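Local coordinates for protein beta-glucosidase (Streptococcus pyogenes, PDB 4B3K) that hydrolyses beta-glycosidic bonds as a family 1 glycoside hydrolase, probably acting on 6-phospho-beta-glucosides as well as beta-glucosides, at residues G15-G20 against G420-N425; S71-I76 against H413-I418; K157-H162 against G216-I221. One frame throughout, in Å; residues are numbered along the deposited sequence.

Contact 1 of 3, residues G15-G20 against G420-N425; sequences GPQSEG and GWSWLN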
ATOM      1  N   GLY A  15      -4.118  -8.823  -4.278  1.00 21.36           N
ATOM      2  CA  GLY A  15      -4.609 -10.205  -4.410  1.00 22.18           C
ATOM      3  C   GLY A  15      -5.542 -10.572  -3.265  1.00 20.86           C
ATOM      4  O   GLY A  15      -6.742 -10.790  -3.472  1.00 19.01           O
ATOM      5  N   PRO A  16      -4.993 -10.559  -2.041  1.00 21.64           N
ATOM      6  CA  PRO A  16      -5.687 -10.923  -0.824  1.00 21.17           C
ATOM      7  C   PRO A  16      -7.037 -10.274  -0.733  1.00 21.93           C
ATOM      8  O   PRO A  16      -7.925 -10.803  -0.124  1.00 25.41           O
ATOM      9  CB  PRO A  16      -4.799 -10.371   0.268  1.00 21.08           C
ATOM     10  CG  PRO A  16      -3.419 -10.402  -0.341  1.00 21.72           C
ATOM     11  CD  PRO A  16      -3.615 -10.083  -1.787  1.00 21.08           C
ATOM     12  N   GLN A  17      -7.237  -9.144  -1.352  1.00 23.17           N
ATOM     13  CA  GLN A  17      -8.467  -8.452  -1.072  1.00 22.53           C
ATOM     14  C   GLN A  17      -9.503  -8.636  -2.160  1.00 23.03           C
ATOM     15  O   GLN A  17     -10.666  -8.283  -1.957  1.00 22.94           O
ATOM     16  CB  GLN A  17      -8.179  -6.962  -0.808  1.00 21.59           C
ATOM     17  CG  GLN A  17      -7.406  -6.661   0.468  1.00 21.93           C
ATOM     18  CD  GLN A  17      -6.990  -5.169   0.598  1.00 24.01           C
ATOM     19  OE1 GLN A  17      -6.021  -4.750  -0.018  1.00 23.42           O
ATOM     20  NE2 GLN A  17      -7.703  -4.388   1.430  1.00 22.14           N
ATOM     21  N   SER A  18      -9.085  -9.150  -3.322  1.00 23.92           N
ATOM     22  CA  SER A  18      -9.992  -9.210  -4.473  1.00 23.64           C
ATOM     23  C   SER A  18     -10.223 -10.609  -5.016  1.00 25.00           C
ATOM     24  O   SER A  18     -11.307 -10.916  -5.558  1.00 22.87           O
ATOM     25  CB  SER A  18      -9.512  -8.287  -5.601  1.00 25.40           C
ATOM     26  OG  SER A  18      -8.191  -8.543  -6.076  1.00 25.53           O
ATOM     27  N   GLU A  19      -9.203 -11.446  -4.891  1.00 25.29           N
ATOM     28  CA  GLU A  19      -9.223 -12.724  -5.568  1.00 29.42           C
ATOM     29  C   GLU A  19     -10.305 -13.640  -4.921  1.00 33.73           C
ATOM     30  O   GLU A  19     -11.307 -14.014  -5.564  1.00 32.06           O
ATOM     31  CB  GLU A  19      -7.824 -13.377  -5.504  1.00 29.10           C
ATOM     32  CG  GLU A  19      -6.749 -12.826  -6.452  1.00 27.74           C
ATOM     33  CD  GLU A  19      -5.328 -13.274  -6.068  1.00 29.04           C
ATOM     34  OE1 GLU A  19      -5.173 -14.318  -5.363  1.00 27.42           O
ATOM     35  OE2 GLU A  19      -4.359 -12.559  -6.438  1.00 27.37           O
ATOM     36  N   GLY A  20     -10.113 -13.938  -3.627  1.00 35.84           N
ATOM     37  CA  GLY A  20     -10.850 -15.008  -2.915  1.00 30.98           C
ATOM     38  C   GLY A  20      -9.889 -16.149  -2.672  1.00 27.33           C
ATOM     39  O   GLY A  20      -8.759 -16.099  -3.114  1.00 25.48           O
ATOM     40  N   GLY A 420     -13.781  -3.810  -2.245  1.00 28.37           N
ATOM     41  CA  GLY A 420     -12.913  -4.943  -1.973  1.00 26.31           C
ATOM     42  C   GLY A 420     -12.888  -5.216  -0.495  1.00 26.31           C
ATOM     43  O   GLY A 420     -13.457  -4.482   0.310  1.00 24.71           O
ATOM     44  N   TRP A 421     -12.194  -6.282  -0.138  1.00 27.66           N
ATOM     45  CA  TRP A 421     -12.211  -6.777   1.212  1.00 25.68           C
ATOM     46  C   TRP A 421     -11.234  -6.033   2.069  1.00 26.06           C
ATOM     47  O   TRP A 421     -10.029  -6.175   1.882  1.00 25.79           O
ATOM     48  CB  TRP A 421     -11.908  -8.252   1.158  1.00 24.97           C
ATOM     49  CG  TRP A 421     -11.968  -8.923   2.498  1.00 23.47           C
ATOM     50  CD1 TRP A 421     -13.097  -9.243   3.240  1.00 21.66           C
ATOM     51  CD2 TRP A 421     -10.827  -9.398   3.284  1.00 22.91           C
ATOM     52  NE1 TRP A 421     -12.734  -9.856   4.415  1.00 22.24           N
ATOM     53  CE2 TRP A 421     -11.385  -9.985   4.495  1.00 21.94           C
ATOM     54  CE3 TRP A 421      -9.433  -9.366   3.120  1.00 23.99           C
ATOM     55  CZ2 TRP A 421     -10.583 -10.513   5.485  1.00 21.86           C
ATOM     56  CZ3 TRP A 421      -8.632  -9.940   4.124  1.00 22.78           C
ATOM     57  CH2 TRP A 421      -9.203 -10.497   5.273  1.00 22.54           C
ATOM     58  N   SER A 422     -11.722  -5.223   3.013  1.00 25.60           N
ATOM     59  CA  SER A 422     -10.800  -4.407   3.810  1.00 25.85           C
ATOM     60  C   SER A 422     -10.328  -5.016   5.153  1.00 25.57           C
ATOM     61  O   SER A 422     -10.519  -4.446   6.217  1.00 27.26           O
ATOM     62  CB  SER A 422     -11.310  -2.958   3.929  1.00 26.62           C
ATOM     63  OG  SER A 422     -10.202  -2.045   3.932  1.00 29.38           O
ATOM     64  N   TRP A 423      -9.691  -6.181   5.094  1.00 25.16           N
ATOM     65  CA  TRP A 423      -9.112  -6.814   6.304  1.00 23.62           C
ATOM     66  C   TRP A 423     -10.117  -7.059   7.394  1.00 24.20           C
ATOM     67  O   TRP A 423     -11.210  -7.586   7.112  1.00 21.86           O
ATOM     68  CB  TRP A 423      -7.969  -5.971   6.817  1.00 22.11           C
ATOM     69  CG  TRP A 423      -7.116  -5.502   5.680  1.00 21.58           C
ATOM     70  CD1 TRP A 423      -6.856  -4.195   5.299  1.00 20.85           C
ATOM     71  CD2 TRP A 423      -6.394  -6.349   4.705  1.00 20.94           C
ATOM     72  NE1 TRP A 423      -6.042  -4.178   4.187  1.00 21.99           N
ATOM     73  CE2 TRP A 423      -5.735  -5.446   3.789  1.00 21.15           C
ATOM     74  CE3 TRP A 423      -6.253  -7.726   4.511  1.00 20.85           C
ATOM     75  CZ2 TRP A 423      -4.986  -5.918   2.714  1.00 22.14           C
ATOM     76  CZ3 TRP A 423      -5.469  -8.190   3.442  1.00 19.23           C
ATOM     77  CH2 TRP A 423      -4.854  -7.314   2.569  1.00 19.61           C
ATOM     78  N   LEU A 424      -9.767  -6.688   8.644  1.00 22.78           N
ATOM     79  CA  LEU A 424     -10.711  -6.799   9.782  1.00 21.29           C
ATOM     80  C   LEU A 424     -12.042  -6.073   9.504  1.00 21.94           C
ATOM     81  O   LEU A 424     -13.131  -6.552   9.860  1.00 22.78           O
ATOM     82  CB  LEU A 424     -10.099  -6.290  11.088  1.00 19.62           C
ATOM     83  CG  LEU A 424      -8.835  -6.980  11.663  1.00 19.58           C
ATOM     84  CD1 LEU A 424      -8.152  -6.068  12.679  1.00 17.51           C
ATOM     85  CD2 LEU A 424      -9.098  -8.379  12.257  1.00 17.68           C
ATOM     86  N   ASN A 425     -11.956  -4.935   8.838  1.00 20.36           N
ATOM     87  CA  ASN A 425     -13.141  -4.233   8.477  1.00 20.48           C
ATOM     88  C   ASN A 425     -13.898  -4.849   7.314  1.00 21.13           C
ATOM     89  O   ASN A 425     -15.061  -4.492   7.078  1.00 22.46           O
ATOM     90  CB  ASN A 425     -12.788  -2.792   8.116  1.00 21.49           C
ATOM     91  CG  ASN A 425     -12.297  -1.997   9.294  1.00 19.63           C
ATOM     92  OD1 ASN A 425     -11.565  -1.051   9.106  1.00 19.86           O
ATOM     93  ND2 ASN A 425     -12.702  -2.370  10.504  1.00 18.58           N
TER

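Contact 2 of 3, residues S71-I76 against H413-I418; sequences SYRTSI and HVWTPI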
ATOM      1  N   SER A  71      -4.314   2.091 -16.428  1.00 30.35           N
ATOM      2  CA  SER A  71      -3.378   1.293 -15.599  1.00 29.38           C
ATOM      3  C   SER A  71      -4.156   0.578 -14.489  1.00 27.39           C
ATOM      4  O   SER A  71      -5.307   0.948 -14.212  1.00 29.94           O
ATOM      5  CB  SER A  71      -2.281   2.203 -15.010  1.00 26.71           C
ATOM      6  OG  SER A  71      -2.872   3.220 -14.200  1.00 27.46           O
ATOM      7  N   TYR A  72      -3.534  -0.417 -13.854  1.00 25.36           N
ATOM      8  CA  TYR A  72      -4.179  -1.248 -12.834  1.00 23.80           C
ATOM      9  C   TYR A  72      -3.137  -1.864 -11.942  1.00 24.67           C
ATOM     10  O   TYR A  72      -2.211  -2.540 -12.405  1.00 23.32           O
ATOM     11  CB  TYR A  72      -4.974  -2.373 -13.474  1.00 22.71           C
ATOM     12  CG  TYR A  72      -5.728  -3.293 -12.512  1.00 22.50           C
ATOM     13  CD1 TYR A  72      -6.755  -2.819 -11.725  1.00 22.25           C
ATOM     14  CD2 TYR A  72      -5.461  -4.655 -12.475  1.00 21.84           C
ATOM     15  CE1 TYR A  72      -7.451  -3.661 -10.893  1.00 21.66           C
ATOM     16  CE2 TYR A  72      -6.149  -5.502 -11.644  1.00 21.16           C
ATOM     17  CZ  TYR A  72      -7.136  -5.000 -10.858  1.00 21.41           C
ATOM     18  OH  TYR A  72      -7.821  -5.845 -10.038  1.00 21.51           O
ATOM     19  N   ARG A  73      -3.280  -1.625 -10.644  1.00 25.08           N
ATOM     20  CA  ARG A  73      -2.347  -2.203  -9.704  1.00 23.64           C
ATOM     21  C   ARG A  73      -3.056  -3.211  -8.772  1.00 23.97           C
ATOM     22  O   ARG A  73      -4.054  -2.882  -8.088  1.00 22.38           O
ATOM     23  CB  ARG A  73      -1.622  -1.110  -8.957  1.00 21.70           C
ATOM     24  CG  ARG A  73      -0.645  -1.579  -7.916  1.00 21.73           C
ATOM     25  CD  ARG A  73      -0.851  -0.602  -6.787  1.00 23.82           C
ATOM     26  NE  ARG A  73      -0.964  -1.253  -5.501  1.00 24.69           N
ATOM     27  CZ  ARG A  73      -1.152  -0.604  -4.359  1.00 25.03           C
ATOM     28  NH1 ARG A  73      -1.274   0.717  -4.372  1.00 26.00           N
ATOM     29  NH2 ARG A  73      -1.190  -1.266  -3.207  1.00 24.36           N
ATOM     30  N   THR A  74      -2.553  -4.441  -8.826  1.00 21.70           N
ATOM     31  CA  THR A  74      -2.934  -5.482  -7.917  1.00 24.17           C
ATOM     32  C   THR A  74      -1.644  -6.112  -7.372  1.00 25.35           C
ATOM     33  O   THR A  74      -0.555  -5.518  -7.488  1.00 28.46           O
ATOM     34  CB  THR A  74      -3.958  -6.488  -8.530  1.00 23.88           C
ATOM     35  OG1 THR A  74      -4.530  -7.247  -7.474  1.00 24.97           O
ATOM     36  CG2 THR A  74      -3.342  -7.454  -9.555  1.00 23.49           C
ATOM     37  N   SER A  75      -1.741  -7.264  -6.732  1.00 23.61           N
ATOM     38  CA  SER A  75      -0.529  -7.879  -6.254  1.00 25.34           C
ATOM     39  C   SER A  75      -0.502  -9.343  -6.620  1.00 27.55           C
ATOM     40  O   SER A  75      -1.555  -9.953  -6.885  1.00 29.38           O
ATOM     41  CB  SER A  75      -0.358  -7.698  -4.730  1.00 24.84           C
ATOM     42  OG  SER A  75      -1.428  -8.284  -4.002  1.00 25.20           O
ATOM     43  N   ILE A  76       0.707  -9.899  -6.609  1.00 28.31           N
ATOM     44  CA  ILE A  76       0.913 -11.328  -6.733  1.00 31.42           C
ATOM     45  C   ILE A  76       1.146 -11.928  -5.327  1.00 31.06           C
ATOM     46  O   ILE A  76       2.090 -11.570  -4.649  1.00 32.70           O
ATOM     47  CB  ILE A  76       2.059 -11.622  -7.751  1.00 31.04           C
ATOM     48  CG1 ILE A  76       1.665 -11.113  -9.145  1.00 28.67           C
ATOM     49  CG2 ILE A  76       2.410 -13.111  -7.785  1.00 29.26           C
ATOM     50  CD1 ILE A  76       2.700 -11.335 -10.223  1.00 28.34           C
ATOM     51  N   HIS A 413      -3.964   6.714  -8.782  1.00 26.72           N
ATOM     52  CA  HIS A 413      -4.714   5.504  -8.628  1.00 25.78           C
ATOM     53  C   HIS A 413      -5.626   5.652  -7.440  1.00 27.67           C
ATOM     54  O   HIS A 413      -5.175   5.914  -6.301  1.00 23.59           O
ATOM     55  CB  HIS A 413      -3.780   4.353  -8.323  1.00 27.67           C
ATOM     56  CG  HIS A 413      -3.318   3.573  -9.533  1.00 26.90           C
ATOM     57  ND1 HIS A 413      -2.792   2.335  -9.428  1.00 25.42           N
ATOM     58  CD2 HIS A 413      -3.281   3.910 -10.886  1.00 26.86           C
ATOM     59  CE1 HIS A 413      -2.442   1.905 -10.655  1.00 26.35           C
ATOM     60  NE2 HIS A 413      -2.751   2.872 -11.542  1.00 27.78           N
ATOM     61  N   VAL A 414      -6.919   5.455  -7.719  1.00 26.88           N
ATOM     62  CA  VAL A 414      -7.973   5.418  -6.729  1.00 26.79           C
ATOM     63  C   VAL A 414      -7.922   4.095  -5.986  1.00 27.21           C
ATOM     64  O   VAL A 414      -7.777   3.039  -6.600  1.00 28.94           O
ATOM     65  CB  VAL A 414      -9.365   5.563  -7.390  1.00 26.26           C
ATOM     66  CG1 VAL A 414     -10.461   5.528  -6.316  1.00 23.22           C
ATOM     67  CG2 VAL A 414      -9.434   6.828  -8.276  1.00 22.62           C
ATOM     68  N   TRP A 415      -7.997   4.152  -4.664  1.00 26.12           N
ATOM     69  CA  TRP A 415      -8.270   2.944  -3.889  1.00 24.03           C
ATOM     70  C   TRP A 415      -9.737   3.006  -3.756  1.00 21.01           C
ATOM     71  O   TRP A 415     -10.208   3.695  -2.844  1.00 20.08           O
ATOM     72  CB  TRP A 415      -7.669   2.980  -2.470  1.00 24.79           C
ATOM     73  CG  TRP A 415      -7.934   1.648  -1.834  1.00 27.53           C
ATOM     74  CD1 TRP A 415      -9.083   1.225  -1.147  1.00 27.79           C
ATOM     75  CD2 TRP A 415      -7.112   0.441  -1.949  1.00 30.57           C
ATOM     76  NE1 TRP A 415      -8.995  -0.086  -0.790  1.00 25.58           N
ATOM     77  CE2 TRP A 415      -7.840  -0.622  -1.244  1.00 27.42           C
ATOM     78  CE3 TRP A 415      -5.866   0.154  -2.507  1.00 31.84           C
ATOM     79  CZ2 TRP A 415      -7.325  -1.890  -1.112  1.00 26.85           C
ATOM     80  CZ3 TRP A 415      -5.371  -1.138  -2.368  1.00 31.79           C
ATOM     81  CH2 TRP A 415      -6.087  -2.126  -1.673  1.00 29.27           C
ATOM     82  N   THR A 416     -10.513   2.308  -4.584  1.00 19.18           N
ATOM     83  CA  THR A 416     -10.125   1.172  -5.389  1.00 19.48           C
ATOM     84  C   THR A 416     -11.244   0.980  -6.413  1.00 19.81           C
ATOM     85  O   THR A 416     -12.348   1.484  -6.209  1.00 18.80           O
ATOM     86  CB  THR A 416     -10.064  -0.117  -4.522  1.00 19.99           C
ATOM     87  OG1 THR A 416      -9.517  -1.182  -5.288  1.00 19.37           O
ATOM     88  CG2 THR A 416     -11.447  -0.549  -4.004  1.00 18.26           C
ATOM     89  N   PRO A 417     -10.965   0.257  -7.516  1.00 20.60           N
ATOM     90  CA  PRO A 417     -11.968   0.128  -8.568  1.00 22.30           C
ATOM     91  C   PRO A 417     -13.262  -0.540  -8.101  1.00 23.07           C
ATOM     92  O   PRO A 417     -14.300   0.128  -8.111  1.00 26.80           O
ATOM     93  CB  PRO A 417     -11.244  -0.687  -9.644  1.00 21.53           C
ATOM     94  CG  PRO A 417      -9.815  -0.337  -9.429  1.00 20.42           C
ATOM     95  CD  PRO A 417      -9.683  -0.320  -7.943  1.00 20.65           C
ATOM     96  N   ILE A 418     -13.187  -1.788  -7.631  1.00 22.45           N
ATOM     97  CA  ILE A 418     -14.344  -2.543  -7.159  1.00 20.25           C
ATOM     98  C   ILE A 418     -14.260  -2.723  -5.648  1.00 20.88           C
ATOM     99  O   ILE A 418     -13.183  -3.066  -5.131  1.00 20.05           O
ATOM    100  CB  ILE A 418     -14.342  -3.890  -7.887  1.00 20.53           C
ATOM    101  CG1 ILE A 418     -14.555  -3.613  -9.371  1.00 20.60           C
ATOM    102  CG2 ILE A 418     -15.421  -4.850  -7.378  1.00 19.18           C
ATOM    103  CD1 ILE A 418     -13.702  -4.458 -10.248  1.00 19.64           C
TER

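Contact 3 of 3, residues K157-H162 against G216-I221; sequences KDWFVH and GRIGTI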
ATOM      1  N   LYS A 157       6.327  -4.378 -16.631  1.00 31.59           N
ATOM      2  CA  LYS A 157       7.486  -3.493 -16.605  1.00 34.52           C
ATOM      3  C   LYS A 157       7.274  -2.428 -15.546  1.00 37.09           C
ATOM      4  O   LYS A 157       7.830  -1.328 -15.636  1.00 40.97           O
ATOM      5  CB  LYS A 157       7.690  -2.780 -17.947  1.00 32.21           C
ATOM      6  CG  LYS A 157       7.656  -3.654 -19.188  1.00 33.39           C
ATOM      7  CD  LYS A 157       8.866  -4.576 -19.341  1.00 34.71           C
ATOM      8  CE  LYS A 157       8.745  -5.377 -20.636  1.00 34.52           C
ATOM      9  NZ  LYS A 157       9.750  -6.477 -20.669  1.00 39.45           N
ATOM     10  N   ASP A 158       6.457  -2.751 -14.550  1.00 36.86           N
ATOM     11  CA  ASP A 158       6.152  -1.819 -13.470  1.00 33.11           C
ATOM     12  C   ASP A 158       5.919  -2.617 -12.212  1.00 31.82           C
ATOM     13  O   ASP A 158       4.929  -3.333 -12.095  1.00 29.99           O
ATOM     14  CB  ASP A 158       4.945  -0.997 -13.846  1.00 31.55           C
ATOM     15  CG  ASP A 158       5.282   0.036 -14.905  1.00 33.63           C
ATOM     16  OD1 ASP A 158       5.811   1.116 -14.509  1.00 29.55           O
ATOM     17  OD2 ASP A 158       5.036  -0.243 -16.121  1.00 31.60           O
ATOM     18  N   TRP A 159       6.860  -2.513 -11.283  1.00 29.71           N
ATOM     19  CA  TRP A 159       6.946  -3.474 -10.212  1.00 29.70           C
ATOM     20  C   TRP A 159       7.072  -2.841  -8.870  1.00 28.18           C
ATOM     21  O   TRP A 159       7.822  -1.904  -8.728  1.00 37.89           O
ATOM     22  CB  TRP A 159       8.170  -4.333 -10.450  1.00 32.18           C
ATOM     23  CG  TRP A 159       8.068  -5.393 -11.538  1.00 33.79           C
ATOM     24  CD1 TRP A 159       8.671  -5.378 -12.797  1.00 33.15           C
ATOM     25  CD2 TRP A 159       7.366  -6.684 -11.471  1.00 31.99           C
ATOM     26  NE1 TRP A 159       8.382  -6.529 -13.495  1.00 34.58           N
ATOM     27  CE2 TRP A 159       7.610  -7.352 -12.757  1.00 33.86           C
ATOM     28  CE3 TRP A 159       6.598  -7.322 -10.523  1.00 33.01           C
ATOM     29  CZ2 TRP A 159       7.104  -8.615 -13.042  1.00 35.47           C
ATOM     30  CZ3 TRP A 159       6.074  -8.603 -10.823  1.00 34.76           C
ATOM     31  CH2 TRP A 159       6.320  -9.227 -12.060  1.00 33.91           C
ATOM     32  N   PHE A 160       6.411  -3.350  -7.846  1.00 25.48           N
ATOM     33  CA  PHE A 160       6.600  -2.780  -6.511  1.00 25.14           C
ATOM     34  C   PHE A 160       6.757  -3.839  -5.478  1.00 25.31           C
ATOM     35  O   PHE A 160       5.940  -4.767  -5.397  1.00 26.39           O
ATOM     36  CB  PHE A 160       5.432  -1.869  -6.136  1.00 26.10           C
ATOM     37  CG  PHE A 160       5.385  -0.635  -6.957  1.00 25.79           C
ATOM     38  CD1 PHE A 160       6.221   0.442  -6.648  1.00 24.52           C
ATOM     39  CD2 PHE A 160       4.565  -0.575  -8.079  1.00 24.98           C
ATOM     40  CE1 PHE A 160       6.227   1.583  -7.430  1.00 26.32           C
ATOM     41  CE2 PHE A 160       4.563   0.566  -8.861  1.00 28.33           C
ATOM     42  CZ  PHE A 160       5.396   1.653  -8.539  1.00 27.06           C
ATOM     43  N   VAL A 161       7.790  -3.684  -4.676  1.00 24.34           N
ATOM     44  CA  VAL A 161       8.194  -4.728  -3.768  1.00 26.46           C
ATOM     45  C   VAL A 161       7.190  -4.867  -2.615  1.00 28.47           C
ATOM     46  O   VAL A 161       6.713  -5.961  -2.364  1.00 34.90           O
ATOM     47  CB  VAL A 161       9.627  -4.501  -3.241  1.00 26.76           C
ATOM     48  CG1 VAL A 161      10.060  -5.656  -2.348  1.00 27.59           C
ATOM     49  CG2 VAL A 161      10.610  -4.266  -4.396  1.00 26.09           C
ATOM     50  N   HIS A 162       6.878  -3.775  -1.922  1.00 27.53           N
ATOM     51  CA  HIS A 162       5.871  -3.765  -0.859  1.00 26.56           C
ATOM     52  C   HIS A 162       4.765  -2.748  -1.103  1.00 28.26           C
ATOM     53  O   HIS A 162       4.952  -1.696  -1.781  1.00 26.45           O
ATOM     54  CB  HIS A 162       6.496  -3.446   0.504  1.00 25.06           C
ATOM     55  CG  HIS A 162       7.702  -4.304   0.885  1.00 24.45           C
ATOM     56  ND1 HIS A 162       7.589  -5.595   1.282  1.00 23.83           N
ATOM     57  CD2 HIS A 162       9.065  -3.977   0.986  1.00 22.47           C
ATOM     58  CE1 HIS A 162       8.811  -6.069   1.606  1.00 24.12           C
ATOM     59  NE2 HIS A 162       9.717  -5.074   1.405  1.00 22.13           N
ATOM     60  N   GLY A 216      12.353  -2.652 -17.211  1.00 38.00           N
ATOM     61  CA  GLY A 216      11.298  -1.827 -16.635  1.00 40.63           C
ATOM     62  C   GLY A 216      11.717  -1.087 -15.362  1.00 43.09           C
ATOM     63  O   GLY A 216      12.887  -1.088 -14.948  1.00 41.15           O
ATOM     64  N   ARG A 217      10.741  -0.445 -14.739  1.00 43.64           N
ATOM     65  CA  ARG A 217      10.968   0.279 -13.508  1.00 43.97           C
ATOM     66  C   ARG A 217      10.635  -0.620 -12.353  1.00 41.77           C
ATOM     67  O   ARG A 217       9.711  -1.417 -12.445  1.00 43.76           O
ATOM     68  CB  ARG A 217      10.066   1.512 -13.439  1.00 44.06           C
ATOM     69  CG  ARG A 217      10.563   2.744 -14.185  1.00 43.39           C
ATOM     70  CD  ARG A 217      10.194   2.723 -15.652  1.00 44.95           C
ATOM     71  NE  ARG A 217       8.766   2.495 -15.902  1.00 46.25           N
ATOM     72  CZ  ARG A 217       8.300   1.644 -16.822  1.00 44.31           C
ATOM     73  NH1 ARG A 217       9.140   0.918 -17.554  1.00 40.74           N
ATOM     74  NH2 ARG A 217       6.994   1.508 -17.004  1.00 44.77           N
ATOM     75  N   ILE A 218      11.379  -0.480 -11.261  1.00 40.59           N
ATOM     76  CA  ILE A 218      11.005  -1.119 -10.005  1.00 39.66           C
ATOM     77  C   ILE A 218      11.049  -0.128  -8.848  1.00 37.97           C
ATOM     78  O   ILE A 218      11.926   0.741  -8.808  1.00 39.83           O
ATOM     79  CB  ILE A 218      11.844  -2.386  -9.724  1.00 39.34           C
ATOM     80  CG1 ILE A 218      11.274  -3.138  -8.529  1.00 38.43           C
ATOM     81  CG2 ILE A 218      13.320  -2.072  -9.534  1.00 40.56           C
ATOM     82  CD1 ILE A 218      11.290  -4.640  -8.698  1.00 36.78           C
ATOM     83  N   GLY A 219      10.092  -0.244  -7.930  1.00 31.93           N
ATOM     84  CA  GLY A 219      10.065   0.618  -6.753  1.00 30.81           C
ATOM     85  C   GLY A 219       9.394   0.011  -5.540  1.00 30.33           C
ATOM     86  O   GLY A 219       9.462  -1.187  -5.326  1.00 34.73           O
ATOM     87  N   THR A 220       8.729   0.829  -4.736  1.00 29.78           N
ATOM     88  CA  THR A 220       8.003   0.314  -3.575  1.00 28.33           C
ATOM     89  C   THR A 220       6.915   1.285  -3.160  1.00 28.90           C
ATOM     90  O   THR A 220       6.951   2.450  -3.537  1.00 30.67           O
ATOM     91  CB  THR A 220       8.938  -0.029  -2.405  1.00 27.17           C
ATOM     92  OG1 THR A 220       8.197  -0.716  -1.375  1.00 25.43           O
ATOM     93  CG2 THR A 220       9.654   1.242  -1.864  1.00 25.42           C
ATOM     94  N   ILE A 221       5.919   0.808  -2.428  1.00 28.74           N
ATOM     95  CA  ILE A 221       4.797   1.680  -2.110  1.00 28.13           C
ATOM     96  C   ILE A 221       4.818   2.097  -0.655  1.00 28.15           C
ATOM     97  O   ILE A 221       4.614   1.286   0.252  1.00 28.38           O
ATOM     98  CB  ILE A 221       3.441   1.064  -2.492  1.00 27.37           C
ATOM     99  CG1 ILE A 221       3.341   0.973  -4.017  1.00 26.63           C
ATOM    100  CG2 ILE A 221       2.286   1.905  -1.921  1.00 26.74           C
ATOM    101  CD1 ILE A 221       2.260   0.024  -4.509  1.00 25.84           C
TER

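Contact 1 of 3, residues G15-G20 against G420-N425
The Q17 side chain lies across one face of the W423 indole. Q17 CG makes a CH-pi contact with the six-membered ring of W423, 3.6 Å from its centroid and 25° off the ring normal, and beyond it the amide stacks over the indole with the two planes 21° apart. CG leaves CB beside the backbone N (chi1 -68°) and the chain then runs extended, which brings the amide to W421. There NE2 donates to W421 O at 3.0 Å, a partner lying close to the amide plane of Q17. In return W421 N donates to Q17 O at 3.1 Å, so residues Q17 and W421 are joined by two hydrogen bonds, one backbone to backbone and one from the side chain. OE1 is held by S14 OG, and with both ends of the amide engaged its rotation is fixed. P16 adds an apolar touch at the edge of the W423 ring, CB to CH2 3.8 Å. In relatives of family 1, a glutamine following the first barrel strand and a tryptophan in the loop after the last one line the sugar pocket; Q17 and W423 are consistent with those roles. The short helix 15-18 follows strand 8-12 and packs on strand 71-75, while the loop after strand 409-414 carries W421, whose NE1 reaches V45 O, and W423, which stacks on F30 of helix 29-36.

Contact 2 of 3, residues S71-I76 against H413-I418
H413 meets S71 and R73 with the rim of its imidazole. H413 NE2 donates to S71 OG at 2.7 Å, the hydroxyl lying almost in the ring plane. Next to that bond, R73 CB approaches the same ring edge, 3.6 Å from H413 CE1. R73 CG stands anti to the backbone N (chi1 178°), and the chain then bends twice, carrying the guanidinium up to the edge of the W415 indole, NH2 to CZ3 4.3 Å. Y72 starts off on the other side of its strand, yet its ring comes back to P417, CE1 to CG 4.3 Å at the ring edge. The contact spans the closed eight-stranded TIM barrel near its seam: strands 71-75 and 409-414 both neighbour strand 8-12, and S71, R73 and H413 meet across the barrel interior past that strand. The peptide between W415 and T416 is cis, a non-proline cis bond that recurs after the last barrel strand in family 1 enzymes, and W415 probably lines the sugar pocket, as in relatives. In the next shell, S71 OG is also bonded to W9 O, so strand 8-12 holds the hydroxyl. F362 meets H413 edge-to-face. R73 NH2 forms a salt bridge with E365, in a Ser-Glu-Asn-Gly sequence matching the Glu-Asn-Gly motif that bears the nucleophile in family 1 relatives, and on the outer side Y72 packs against I57 and L61 of helix 53-66.

Contact 3 of 3, residues K157-H162 against G216-I221
Bends at chi2 (85°) and chi3 (52°) fold the R217 chain back to the neighbouring strand, where D158, its CG beside the backbone N, waits alongside. NH2 of R217 forms a salt bridge with D158 OD2 at 2.8 Å, the guanidinium and carboxylate planes 78° apart, and K157 O lies over one guanidinium face. D158 OD1 has a further partner in Y292 OH. The backbones run parallel: G219 N donates to W159 O at 2.9 Å, V161 N to G219 O at 3.1 Å and, past the corner at V161, I221 N to H162 O at 2.8 Å. On the face shared with D158, the F160 ring lies beside G219, which has no side chain, and turns its edge to T220 N; I221 CG1 lies off-centre over that ring, 4.3 Å from its centroid. On the W159 face, W159 CB packs on I218 CD1 at 3.6 Å. These are the fourth and fifth strands of the barrel, a right-handed beta-alpha-beta unit whose crossover includes helix 185-208. That helix packs on V161 and I218, helix 135-152 on W159 and V161, and strands 111-115 and 292-296 flank the pair.

Following the chain, residues 15-20 come just after the first barrel strand and 71-76 carries the second. Strands 158-160 and 217-222 then pair locally, so contact 3 closes the shortest loop, only some fifty residues long. The chain completes the barrel before 413-418 returns to 71-76, closing contact 2 around contact 3, and 420-425 then meets 15-20, so that contact 1 encloses both; none cross. Contacts 1 and 2 touch where G15 N meets S75 OG at 2.8 Å, and contacts 2 and 3 where R73 CZ packs on I221 CD1 at 3.5 Å. Together they join the loops at the barrel mouth, its seam and its fourth and fifth strands.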